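Long-range contacts in galactan 1,3-beta-galactosidase (Phanerochaete chrysosporium, PDB 7BYS), which probably cleaves galactose units from the ends of beta-1,3-galactan chains, pairing a family 43 glycoside hydrolase with a calcium-containing carbohydrate-binding module: residues K129-D134 with Y172-Q177; S251-M256 with Y273-S278; S322-S327 with G388-I393; S372-P377 with G404-T409. One frame throughout, in Å; residues are numbered along the deposited sequence. Where two conformers were deposited one is given.

Contacts 1 and 2 belong to the five-bladed beta-propeller expected of a family 43 hydrolase, contacts 3 and 4 to the carbohydrate-binding module. Contact 1 carries a glycan at the far end of the molecule, its centre about 58 Å from that of contact 4. Contact 2 lies nearest the hydrolase's galactose-binding pocket, empty in this model: the side chain of Tyr255 is about 5 Å from that of Gln242, a pocket residue. It also approaches the module, with nearest atoms about 7 Å from contact 3. Contact 3 supplies a calcium ligand through Ser327; contact 4, its centre about 26 Å from that of contact 3, is remote from sugar and calcium sites. Consecutive strands 392-402 and 405-410 connect them.

Contact 1. Residues K129-D134 with Y172-Q177. With NAG (2-acetamido-2-deoxy-beta-D-glucopyranose), chain D.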
loop_
_atom_site.group_PDB
_atom_site.type_symbol
_atom_site.label_atom_id
_atom_site.label_comp_id
_atom_site.label_asym_id
_atom_site.label_seq_id
_atom_site.Cartn_x
_atom_site.Cartn_y
_atom_site.Cartn_z
ATOM N N LYS A 129 26.094 -0.240 7.699
ATOM C CA LYS A 129 25.676 1.141 7.469
ATOM C C LYS A 129 26.282 1.640 6.167
ATOM O O LYS A 129 27.518 1.647 6.036
ATOM C CB LYS A 129 26.149 2.035 8.600
ATOM C CG LYS A 129 25.370 1.889 9.900
ATOM C CD LYS A 129 25.765 2.997 10.872
ATOM C CE LYS A 129 24.886 3.019 12.106
ATOM N NZ LYS A 129 23.502 3.445 11.790
ATOM N N PRO A 130 25.476 2.083 5.200
ATOM C CA PRO A 130 26.026 2.541 3.913
ATOM C C PRO A 130 26.853 3.812 4.069
ATOM O O PRO A 130 26.381 4.824 4.597
ATOM C CB PRO A 130 24.778 2.790 3.059
ATOM C CG PRO A 130 23.680 2.984 4.036
ATOM C CD PRO A 130 24.006 2.128 5.227
ATOM N N LEU A 131 28.096 3.748 3.587
ATOM C CA LEU A 131 29.101 4.798 3.795
ATOM C C LEU A 131 29.231 5.190 5.264
ATOM O O LEU A 131 29.645 6.311 5.583
ATOM C CB LEU A 131 28.864 6.016 2.897
ATOM C CG LEU A 131 28.677 5.663 1.416
ATOM C CD1 LEU A 131 28.256 6.876 0.643
ATOM C CD2 LEU A 131 29.949 5.058 0.818
ATOM N N GLY A 132 28.872 4.279 6.165
ATOM C CA GLY A 132 28.960 4.518 7.586
ATOM C C GLY A 132 27.827 5.324 8.184
ATOM O O GLY A 132 27.860 5.594 9.389
ATOM N N ALA A 133 26.833 5.718 7.395
ATOM C CA ALA A 133 25.725 6.539 7.869
ATOM C C ALA A 133 24.473 5.689 8.040
ATOM O O ALA A 133 24.399 4.551 7.576
ATOM C CB ALA A 133 25.456 7.693 6.895
ATOM N N ASP A 134 23.491 6.261 8.737
ATOM C CA ASP A 134 22.227 5.582 8.979
ATOM C C ASP A 134 21.526 5.254 7.671
ATOM O O ASP A 134 21.560 6.019 6.700
ATOM C CB ASP A 134 21.269 6.505 9.733
ATOM C CG ASP A 134 21.643 6.704 11.180
ATOM O OD1 ASP A 134 22.625 6.087 11.659
ATOM O OD2 ASP A 134 20.932 7.496 11.845
ATOM N N TYR A 172 26.557 -5.123 -4.233
ATOM C CA TYR A 172 26.840 -5.612 -2.884
ATOM C C TYR A 172 27.084 -4.497 -1.882
ATOM O O TYR A 172 27.014 -4.746 -0.673
ATOM C CB TYR A 172 28.093 -6.501 -2.863
ATOM C CG TYR A 172 27.966 -7.853 -3.526
ATOM C CD1 TYR A 172 26.744 -8.337 -3.990
ATOM C CD2 TYR A 172 29.092 -8.656 -3.676
ATOM C CE1 TYR A 172 26.654 -9.590 -4.595
ATOM C CE2 TYR A 172 29.018 -9.895 -4.280
ATOM C CZ TYR A 172 27.803 -10.365 -4.732
ATOM O OH TYR A 172 27.752 -11.610 -5.335
ATOM N N ASN A 173 27.380 -3.290 -2.351
ATOM C CA ASN A 173 27.839 -2.232 -1.471
ATOM C C ASN A 173 27.579 -0.894 -2.150
ATOM O O ASN A 173 27.443 -0.812 -3.373
ATOM C CB ASN A 173 29.325 -2.437 -1.144
ATOM C CG ASN A 173 29.850 -1.450 -0.135
ATOM O OD1 ASN A 173 29.115 -0.961 0.727
ATOM N ND2 ASN A 173 31.142 -1.144 -0.242
ATOM N N VAL A 174 27.519 0.157 -1.337
ATOM C CA VAL A 174 27.329 1.518 -1.827
ATOM C C VAL A 174 28.699 2.131 -2.094
ATOM O O VAL A 174 29.578 2.093 -1.223
ATOM C CB VAL A 174 26.551 2.346 -0.794
ATOM C CG1 VAL A 174 26.525 3.795 -1.205
ATOM C CG2 VAL A 174 25.143 1.788 -0.604
ATOM N N THR A 175 28.885 2.692 -3.292
ATOM C CA THR A 175 30.175 3.228 -3.729
ATOM C C THR A 175 30.281 4.750 -3.637
ATOM O O THR A 175 31.330 5.266 -3.230
ATOM C CB THR A 175 30.505 2.754 -5.155
ATOM O OG1 THR A 175 31.807 3.225 -5.534
ATOM C CG2 THR A 175 29.497 3.248 -6.173
ATOM N N ALA A 176 29.233 5.490 -3.996
ATOM C CA ALA A 176 29.305 6.942 -4.046
ATOM C C ALA A 176 27.933 7.509 -3.725
ATOM O O ALA A 176 26.917 6.960 -4.156
ATOM C CB ALA A 176 29.716 7.437 -5.439
ATOM N N GLN A 177 27.912 8.614 -2.985
ATOM C CA GLN A 177 26.689 9.388 -2.838
ATOM C C GLN A 177 26.392 10.118 -4.136
ATOM O O GLN A 177 27.294 10.621 -4.813
ATOM C CB GLN A 177 26.840 10.421 -1.732
ATOM C CG GLN A 177 25.514 10.988 -1.240
ATOM C CD GLN A 177 25.644 11.688 0.101
ATOM O OE1 GLN A 177 25.804 11.041 1.135
ATOM N NE2 GLN A 177 25.594 13.014 0.085
HETATM C C1 NAG D . 31.807 -0.212 0.632
HETATM C C2 NAG D . 33.006 -0.822 1.352
HETATM C C3 NAG D . 33.709 0.163 2.223
HETATM C C4 NAG D . 34.044 1.426 1.483
HETATM C C5 NAG D . 32.782 2.004 0.836
HETATM C C6 NAG D . 33.073 3.289 0.120
HETATM C C7 NAG D . 31.525 -1.973 3.191
HETATM C C8 NAG D . 31.142 -3.274 3.904
HETATM N N2 NAG D . 32.546 -2.023 2.135
HETATM O O3 NAG D . 34.934 -0.436 2.733
HETATM O O4 NAG D . 34.610 2.379 2.387
HETATM O O5 NAG D . 32.219 1.028 -0.110
HETATM O O6 NAG D . 33.604 3.009 -1.148
HETATM O O7 NAG D . 30.995 -0.954 3.510
HETATM O O HOH W 1 28.992 1.441 2.261
#
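Pro130 and Val174 mark the closest backbone approach, 6.0 Å between their CA atoms, where a tight turn of the 129-134 loop rests on the start of strand 174-181 with no direct hydrogen bond across. Val174 points at the loop and divides its two methyls between neighbouring residues. CG2 meets the proline ring, 3.8 Å from Pro130 CB, while CG1 lies 3.9 Å from Leu131 CG, the two side chains crossing at about a right angle. Leu131 then spreads along the strand: CD2 comes to 3.6 Å from Val174 O, and CD1 reaches toward Gln177 N. The strand is an edge strand of a four-stranded antiparallel sheet, one blade of the family 43 propeller, and the loop arrives from the preceding blade; Leu152 of the 150-156 strand backs both Pro130 and Val174. At the surface, Asn173 bears an N-linked sugar, ND2 being bonded to NAG C1. Its CG stands anti to the backbone N (chi1 -175°), which carries the amide outward beside the loop. Water 1 bridges the segments, donating to Asn173 OD1 at 2.9 Å and accepting from Leu131 N at 2.8 Å. Leu131 CD2 also touches the sugar, 3.7 Å from NAG C6.

Contact 2. Residues S251-M256 with Y273-S278; sequences SNAIYM and YPLDFS
Ala253 and Leu275 form a hydrogen-bonded pair at the heart of an antiparallel beta hairpin, strands 252-259 and 269-276, within one blade of the propeller. Leu275 N gives Ala253 O a short bond of 2.8 Å from above the carbonyl plane; the return bond from Ala253 N to Leu275 O is longer and more bent, at 139°. Tyr255 and Tyr273 make the next hydrogen-bonded pair. Ala253, Leu275 and both tyrosines share one face, and this is the tightly packed side: Ala253 CB sits 4.1 Å from Leu275 CB and meets the edge of the Phe277 ring, 3.9 Å from CE1. His194 stacks on that ring and Phe199 meets it edge-to-face. Tyr255 packs on the 242-249 strand, its OH hydrogen-bonded to Ser241 just before it. Packing thins toward the exposed Ser251 and Ser278, and polar atoms take over. In the conformer given, Asp276 OD1 closes an Asx turn, accepting from Ser278 N, and Ser278 OG reaches the same oxygen from the opposite face; OD2 is hydrogen-bonded to Tyr299 OH. Asn252 swings its amide across, CG beside its own backbone N (chi1 -57°), and OD1 receives Phe277 N at 2.8 Å in an almost straight bond, 176° at the hydrogen.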
loop_
_atom_site.group_PDB
_atom_site.type_symbol
_atom_site.label_atom_id
_atom_site.label_comp_id
_atom_site.label_asym_id
_atom_site.label_seq_id
_atom_site.Cartn_x
_atom_site.Cartn_y
_atom_site.Cartn_z
ATOM N N SER A 251 2.594 4.076 -20.131
ATOM C CA SER A 251 2.950 5.474 -19.935
ATOM C C SER A 251 2.601 5.976 -18.543
ATOM O O SER A 251 2.753 7.170 -18.271
ATOM C CB SER A 251 2.295 6.358 -20.995
ATOM O OG SER A 251 0.900 6.160 -21.020
ATOM N N ASN A 252 2.150 5.090 -17.657
ATOM C CA ASN A 252 1.837 5.456 -16.283
ATOM C C ASN A 252 2.585 4.543 -15.312
ATOM O O ASN A 252 3.687 4.078 -15.609
ATOM C CB ASN A 252 0.320 5.444 -16.073
ATOM C CG ASN A 252 -0.409 6.371 -17.047
ATOM O OD1 ASN A 252 -0.302 7.593 -16.957
ATOM N ND2 ASN A 252 -1.134 5.783 -17.996
ATOM N N ALA A 253 2.003 4.298 -14.147
ATOM C CA ALA A 253 2.629 3.460 -13.138
ATOM C C ALA A 253 1.534 2.979 -12.199
ATOM O O ALA A 253 0.376 3.396 -12.295
ATOM C CB ALA A 253 3.700 4.247 -12.371
ATOM N N ILE A 254 1.914 2.090 -11.284
ATOM C CA ILE A 254 1.037 1.654 -10.206
ATOM C C ILE A 254 1.664 2.093 -8.893
ATOM O O ILE A 254 2.822 1.756 -8.604
ATOM C CB ILE A 254 0.842 0.138 -10.205
ATOM C CG1 ILE A 254 0.260 -0.314 -11.543
ATOM C CG2 ILE A 254 -0.059 -0.263 -9.032
ATOM C CD1 ILE A 254 0.177 -1.801 -11.682
ATOM N N TYR A 255 0.899 2.840 -8.102
ATOM C CA TYR A 255 1.257 3.121 -6.724
ATOM C C TYR A 255 0.903 1.904 -5.880
ATOM O O TYR A 255 -0.267 1.497 -5.830
ATOM C CB TYR A 255 0.464 4.330 -6.237
ATOM C CG TYR A 255 0.554 4.523 -4.747
ATOM C CD1 TYR A 255 1.639 5.180 -4.192
ATOM C CD2 TYR A 255 -0.439 4.044 -3.890
ATOM C CE1 TYR A 255 1.753 5.367 -2.828
ATOM C CE2 TYR A 255 -0.333 4.208 -2.512
ATOM C CZ TYR A 255 0.764 4.874 -1.989
ATOM O OH TYR A 255 0.883 5.052 -0.629
ATOM N N MET A 256 1.897 1.296 -5.238
ATOM C CA MET A 256 1.665 0.184 -4.320
ATOM C C MET A 256 2.043 0.663 -2.935
ATOM O O MET A 256 3.210 0.961 -2.678
ATOM C CB MET A 256 2.476 -1.055 -4.687
ATOM C CG MET A 256 2.171 -1.564 -6.067
ATOM S SD MET A 256 3.337 -2.871 -6.507
ATOM C CE MET A 256 2.558 -3.527 -7.987
ATOM N N TYR A 273 -3.183 1.671 -6.472
ATOM C CA TYR A 273 -3.969 2.520 -7.353
ATOM C C TYR A 273 -3.156 2.856 -8.593
ATOM O O TYR A 273 -1.919 2.907 -8.538
ATOM C CB TYR A 273 -4.319 3.842 -6.666
ATOM C CG TYR A 273 -5.311 3.749 -5.539
ATOM C CD1 TYR A 273 -6.563 3.180 -5.728
ATOM C CD2 TYR A 273 -5.000 4.246 -4.272
ATOM C CE1 TYR A 273 -7.491 3.117 -4.684
ATOM C CE2 TYR A 273 -5.914 4.193 -3.232
ATOM C CZ TYR A 273 -7.149 3.615 -3.434
ATOM O OH TYR A 273 -8.040 3.563 -2.375
ATOM N N PRO A 274 -3.818 3.127 -9.714
ATOM C CA PRO A 274 -3.097 3.694 -10.856
ATOM C C PRO A 274 -2.452 5.015 -10.463
ATOM O O PRO A 274 -3.018 5.809 -9.711
ATOM C CB PRO A 274 -4.197 3.903 -11.912
ATOM C CG PRO A 274 -5.350 3.008 -11.466
ATOM C CD PRO A 274 -5.266 3.030 -9.959
ATOM N N LEU A 275 -1.254 5.237 -10.966
ATOM C CA LEU A 275 -0.556 6.505 -10.812
ATOM C C LEU A 275 -0.534 7.089 -12.215
ATOM O O LEU A 275 0.226 6.630 -13.074
ATOM C CB LEU A 275 0.849 6.274 -10.272
ATOM C CG LEU A 275 1.602 7.434 -9.625
ATOM C CD1 LEU A 275 0.814 8.058 -8.469
ATOM C CD2 LEU A 275 2.963 6.940 -9.123
ATOM N N ASP A 276 -1.400 8.063 -12.457
ATOM C CA ASP A 276 -1.612 8.585 -13.795
ATOM C C ASP A 276 -0.722 9.793 -14.045
ATOM O O ASP A 276 -0.702 10.736 -13.246
ATOM C CB ASP A 276 -3.083 8.946 -13.994
ATOM C CG ASP A 276 -3.439 9.102 -15.450
ATOM O OD1 ASP A 276 -2.941 10.064 -16.062
ATOM O OD2 ASP A 276 -4.187 8.256 -15.990
ATOM N N PHE A 277 0.014 9.751 -15.153
ATOM C CA PHE A 277 0.958 10.795 -15.530
ATOM C C PHE A 277 0.435 11.700 -16.638
ATOM O O PHE A 277 1.184 12.562 -17.113
ATOM C CB PHE A 277 2.264 10.166 -16.032
ATOM C CG PHE A 277 3.179 9.675 -14.939
ATOM C CD1 PHE A 277 2.899 8.505 -14.252
ATOM C CD2 PHE A 277 4.341 10.375 -14.624
ATOM C CE1 PHE A 277 3.748 8.042 -13.259
ATOM C CE2 PHE A 277 5.192 9.917 -13.630
ATOM C CZ PHE A 277 4.898 8.747 -12.953
ATOM N N SER A 278 -0.818 11.521 -17.063
ATOM C CA SER A 278 -1.326 12.230 -18.234
ATOM C C SER A 278 -1.225 13.747 -18.119
ATOM O O SER A 278 -1.223 14.430 -19.148
ATOM C CB SER A 278 -2.775 11.833 -18.503
ATOM O OG SER A 278 -3.590 12.179 -17.395
#

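Contact 3. Residues S322-S327 with G388-I393. With CA (calcium ion), chain F.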
loop_
_atom_site.group_PDB
_atom_site.type_symbol
_atom_site.label_atom_id
_atom_site.label_comp_id
_atom_site.label_asym_id
_atom_site.label_seq_id
_atom_site.Cartn_x
_atom_site.Cartn_y
_atom_site.Cartn_z
ATOM N N SER A 322 -24.190 17.394 8.428
ATOM C CA SER A 322 -23.751 18.227 7.322
ATOM C C SER A 322 -22.250 18.455 7.409
ATOM O O SER A 322 -21.700 18.621 8.500
ATOM C CB SER A 322 -24.456 19.583 7.367
ATOM O OG SER A 322 -25.825 19.441 7.028
ATOM N N GLY A 323 -21.591 18.485 6.257
ATOM C CA GLY A 323 -20.170 18.759 6.238
ATOM C C GLY A 323 -19.638 18.868 4.826
ATOM O O GLY A 323 -20.108 18.168 3.920
ATOM N N SER A 324 -18.650 19.746 4.631
ATOM C CA SER A 324 -18.084 19.975 3.307
ATOM C C SER A 324 -17.286 18.786 2.784
ATOM O O SER A 324 -17.023 18.721 1.582
ATOM C CB SER A 324 -17.187 21.214 3.319
ATOM O OG SER A 324 -15.972 20.950 3.997
ATOM N N GLY A 325 -16.889 17.849 3.642
ATOM C CA GLY A 325 -16.159 16.694 3.163
ATOM C C GLY A 325 -17.007 15.554 2.651
ATOM O O GLY A 325 -16.456 14.548 2.190
ATOM N N PHE A 326 -18.333 15.697 2.697
ATOM C CA PHE A 326 -19.280 14.649 2.325
ATOM C C PHE A 326 -19.853 14.881 0.936
ATOM O O PHE A 326 -20.191 16.012 0.570
ATOM C CB PHE A 326 -20.486 14.639 3.272
ATOM C CG PHE A 326 -20.145 14.461 4.712
ATOM C CD1 PHE A 326 -19.164 13.577 5.112
ATOM C CD2 PHE A 326 -20.848 15.158 5.678
ATOM C CE1 PHE A 326 -18.867 13.413 6.456
ATOM C CE2 PHE A 326 -20.556 14.997 7.018
ATOM C CZ PHE A 326 -19.566 14.128 7.408
ATOM N N SER A 327 -20.046 13.790 0.203
ATOM C CA SER A 327 -20.805 13.857 -1.033
ATOM C C SER A 327 -22.235 14.282 -0.711
ATOM O O SER A 327 -22.840 13.813 0.264
ATOM C CB SER A 327 -20.798 12.475 -1.689
ATOM O OG SER A 327 -21.632 12.470 -2.832
ATOM N N GLY A 388 -10.204 12.823 10.227
ATOM C CA GLY A 388 -11.034 13.852 10.818
ATOM C C GLY A 388 -12.490 13.544 10.532
ATOM O O GLY A 388 -12.821 12.780 9.619
ATOM N N GLY A 389 -13.361 14.151 11.337
ATOM C CA GLY A 389 -14.787 13.975 11.153
ATOM C C GLY A 389 -15.322 14.525 9.847
ATOM O O GLY A 389 -16.451 14.196 9.470
ATOM N N ASN A 390 -14.532 15.340 9.145
ATOM C CA ASN A 390 -14.916 15.887 7.851
ATOM C C ASN A 390 -14.075 15.332 6.704
ATOM O O ASN A 390 -14.060 15.916 5.624
ATOM C CB ASN A 390 -14.840 17.417 7.888
ATOM C CG ASN A 390 -15.669 18.082 6.803
ATOM O OD1 ASN A 390 -16.753 17.616 6.454
ATOM N ND2 ASN A 390 -15.156 19.187 6.268
ATOM N N VAL A 391 -13.382 14.216 6.917
ATOM C CA VAL A 391 -12.531 13.600 5.901
ATOM C C VAL A 391 -13.092 12.216 5.610
ATOM O O VAL A 391 -13.191 11.382 6.517
ATOM C CB VAL A 391 -11.077 13.490 6.384
ATOM C CG1 VAL A 391 -10.212 12.853 5.307
ATOM C CG2 VAL A 391 -10.543 14.862 6.794
ATOM N N VAL A 392 -13.409 11.956 4.346
ATOM C CA VAL A 392 -14.038 10.706 3.923
ATOM C C VAL A 392 -13.003 9.852 3.198
ATOM O O VAL A 392 -12.258 10.353 2.341
ATOM C CB VAL A 392 -15.264 10.986 3.038
ATOM C CG1 VAL A 392 -15.780 9.693 2.373
ATOM C CG2 VAL A 392 -16.347 11.651 3.881
ATOM N N ILE A 393 -12.927 8.574 3.569
ATOM C CA ILE A 393 -12.242 7.559 2.783
ATOM C C ILE A 393 -13.211 6.407 2.562
ATOM O O ILE A 393 -14.319 6.410 3.088
ATOM C CB ILE A 393 -10.923 7.085 3.427
ATOM C CG1 ILE A 393 -11.189 6.416 4.778
ATOM C CG2 ILE A 393 -9.910 8.248 3.546
ATOM C CD1 ILE A 393 -9.973 5.711 5.390
HETATM CA CA CA F . -23.608 11.855 1.393
HETATM O O HOH W 2 -13.669 14.065 2.328
#
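The amide of Asn390 reaches across to the turn at Ser324 and Gly325 and holds it by two bonds. Its ND2 donates to Ser324 OG at 3.0 Å, with the hydroxyl lying practically in the amide plane. OD1 accepts Gly325 N at 2.8 Å, but that donor stands above the carbonyl plane, 38° out of it. With CG anti to the backbone N (chi1 -159°), the asparagine extends from its own type I turn, 388-391, to the facing type I turn, 323-326. Backbone adds a CA-H...O contact from Gly325 CA to Asn390 O, so close that a side chain at Gly325 would collide with this oxygen. These two loops belong to the beta-sandwich of the carbohydrate-binding module, one ahead of strand 330-333 and the other leading into strand 392-402. Beneath the polar grip, Phe326 and Val392 cross at about a right angle: Val392 CG2 meets the ring at its edge, in plane, 3.6 Å from CD1. The same methyl lies 3.4 Å from Gly325 O. Were Phe326 an alanine, Val392 CG2 would lose the ring edge and a gap is likely to open beside Asp422 and Ala360, which also touch the ring. Water 2 links Gly325 O to Val392 N. Just past the phenylalanine, Ser327 O binds calcium at 2.4 Å, alongside the carboxylates of Glu308, Glu310 and Asp422 and the backbone O of Lys330.

Contact 4. Residues S372-P377 with G404-T409; sequences SVNGGP and GENSIT
Ser372 and Thr409 form a hydrogen-bonded antiparallel pair, linked both ways by their backbones, with Thr409 N to Ser372 O the shorter bond at 2.8 Å. Val373 and Ile408 follow as a non-hydrogen-bonded pair, and then the 372-377 segment leaves the strand in a type I' turn, Val373 to Gly376. Both strands are neighbours in the five-stranded antiparallel sheet of the binding module's beta-sandwich. Asn374, at the first inner position of the turn, still reaches back to the partner strand: its N donates to Ser407 O at 2.9 Å. Its side chain continues the pairing. CG lies beside the backbone N (chi1 -60°), which carries the amide along strand 405-410, and OD1 accepts Ser407 N at 2.9 Å, 170° at the hydrogen. Asn374 ND2 donates to Asn406 OD1 at 2.9 Å, on a lone pair in its carbonyl plane; that oxygen in turn lies in the Asn374 amide plane, and the two amides are 30° apart. Asn406 OD1 also accepts from Asn402 N, while its ND2 holds Val346 O. With a leucine for Asn374, Ser407 N would probably lose its side-chain acceptor and Asn406 OD1 one of its donors. On the Ser372-Thr409 face, water 3 donates to Ser372 O, accepts from Gly375 N and hydrogen-bonds with Thr409 OG1, itself also hydrogen-bonded to Thr342 OG1. Ser372 OG donates to Gly376 O, tying the far limb of the turn back to the strand. The chemistry is thus largely polar: a side-chain amide stands in for main-chain groups where the turn departs, extending the strand pairing past its last regular bridge.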
loop_
_atom_site.group_PDB
_atom_site.type_symbol
_atom_site.label_atom_id
_atom_site.label_comp_id
_atom_site.label_asym_id
_atom_site.label_seq_id
_atom_site.Cartn_x
_atom_site.Cartn_y
_atom_site.Cartn_z
ATOM N N SER A 372 -25.855 -5.764 6.465
ATOM C CA SER A 372 -26.791 -6.857 6.239
ATOM C C SER A 372 -27.503 -6.615 4.919
ATOM O O SER A 372 -28.026 -5.520 4.681
ATOM C CB SER A 372 -27.808 -6.886 7.378
ATOM O OG SER A 372 -28.961 -7.632 7.024
ATOM N N VAL A 373 -27.527 -7.626 4.059
ATOM C CA VAL A 373 -28.155 -7.515 2.747
ATOM C C VAL A 373 -29.480 -8.260 2.782
ATOM O O VAL A 373 -29.514 -9.453 3.101
ATOM C CB VAL A 373 -27.253 -8.085 1.640
ATOM C CG1 VAL A 373 -27.929 -7.936 0.280
ATOM C CG2 VAL A 373 -25.895 -7.388 1.649
ATOM N N ASN A 374 -30.558 -7.562 2.438
ATOM C CA ASN A 374 -31.892 -8.161 2.363
ATOM C C ASN A 374 -32.237 -8.930 3.638
ATOM O O ASN A 374 -32.836 -10.009 3.601
ATOM C CB ASN A 374 -32.027 -9.037 1.118
ATOM C CG ASN A 374 -31.805 -8.256 -0.157
ATOM O OD1 ASN A 374 -32.295 -7.140 -0.304
ATOM N ND2 ASN A 374 -31.047 -8.835 -1.086
ATOM N N GLY A 375 -31.826 -8.386 4.778
ATOM C CA GLY A 375 -32.086 -9.010 6.056
ATOM C C GLY A 375 -31.233 -10.210 6.384
ATOM O O GLY A 375 -31.536 -10.911 7.358
ATOM N N GLY A 376 -30.174 -10.476 5.612
ATOM C CA GLY A 376 -29.334 -11.613 5.875
ATOM C C GLY A 376 -28.422 -11.394 7.073
ATOM O O GLY A 376 -28.380 -10.311 7.666
ATOM N N PRO A 377 -27.681 -12.436 7.445
ATOM C CA PRO A 377 -26.735 -12.297 8.561
ATOM C C PRO A 377 -25.743 -11.173 8.290
ATOM O O PRO A 377 -25.317 -10.958 7.155
ATOM C CB PRO A 377 -26.025 -13.655 8.594
ATOM C CG PRO A 377 -26.942 -14.589 7.874
ATOM C CD PRO A 377 -27.631 -13.771 6.832
ATOM N N GLY A 404 -32.576 -7.516 -9.595
ATOM C CA GLY A 404 -33.630 -6.602 -9.216
ATOM C C GLY A 404 -33.205 -5.673 -8.098
ATOM O O GLY A 404 -32.055 -5.223 -8.057
ATOM N N GLU A 405 -34.121 -5.384 -7.182
ATOM C CA GLU A 405 -33.861 -4.426 -6.121
ATOM C C GLU A 405 -33.388 -5.138 -4.863
ATOM O O GLU A 405 -33.803 -6.257 -4.561
ATOM C CB GLU A 405 -35.111 -3.599 -5.819
ATOM C CG GLU A 405 -35.748 -2.966 -7.053
ATOM C CD GLU A 405 -34.988 -1.753 -7.577
ATOM O OE1 GLU A 405 -33.801 -1.573 -7.229
ATOM O OE2 GLU A 405 -35.586 -0.967 -8.343
ATOM N N ASN A 406 -32.498 -4.469 -4.137
ATOM C CA ASN A 406 -31.921 -5.003 -2.918
ATOM C C ASN A 406 -31.918 -3.909 -1.867
ATOM O O ASN A 406 -31.966 -2.721 -2.183
ATOM C CB ASN A 406 -30.467 -5.427 -3.140
ATOM C CG ASN A 406 -30.342 -6.592 -4.094
ATOM O OD1 ASN A 406 -30.310 -7.743 -3.673
ATOM N ND2 ASN A 406 -30.262 -6.295 -5.387
ATOM N N SER A 407 -31.856 -4.332 -0.606
ATOM C CA SER A 407 -31.679 -3.421 0.519
ATOM C C SER A 407 -30.396 -3.773 1.258
ATOM O O SER A 407 -30.042 -4.949 1.390
ATOM C CB SER A 407 -32.858 -3.533 1.498
ATOM O OG SER A 407 -32.696 -4.643 2.376
ATOM N N ILE A 408 -29.689 -2.748 1.729
ATOM C CA ILE A 408 -28.488 -2.938 2.536
ATOM C C ILE A 408 -28.647 -2.111 3.803
ATOM O O ILE A 408 -28.849 -0.895 3.726
ATOM C CB ILE A 408 -27.207 -2.531 1.790
ATOM C CG1 ILE A 408 -27.133 -3.209 0.417
ATOM C CG2 ILE A 408 -25.989 -2.884 2.626
ATOM C CD1 ILE A 408 -26.008 -2.666 -0.472
ATOM N N THR A 409 -28.567 -2.763 4.960
ATOM C CA THR A 409 -28.791 -2.108 6.245
ATOM C C THR A 409 -27.468 -1.995 6.992
ATOM O O THR A 409 -26.731 -2.981 7.114
ATOM C CB THR A 409 -29.810 -2.885 7.082
ATOM O OG1 THR A 409 -31.089 -2.829 6.441
ATOM C CG2 THR A 409 -29.948 -2.264 8.454
HETATM O O HOH W 3 -30.897 -5.542 4.907
#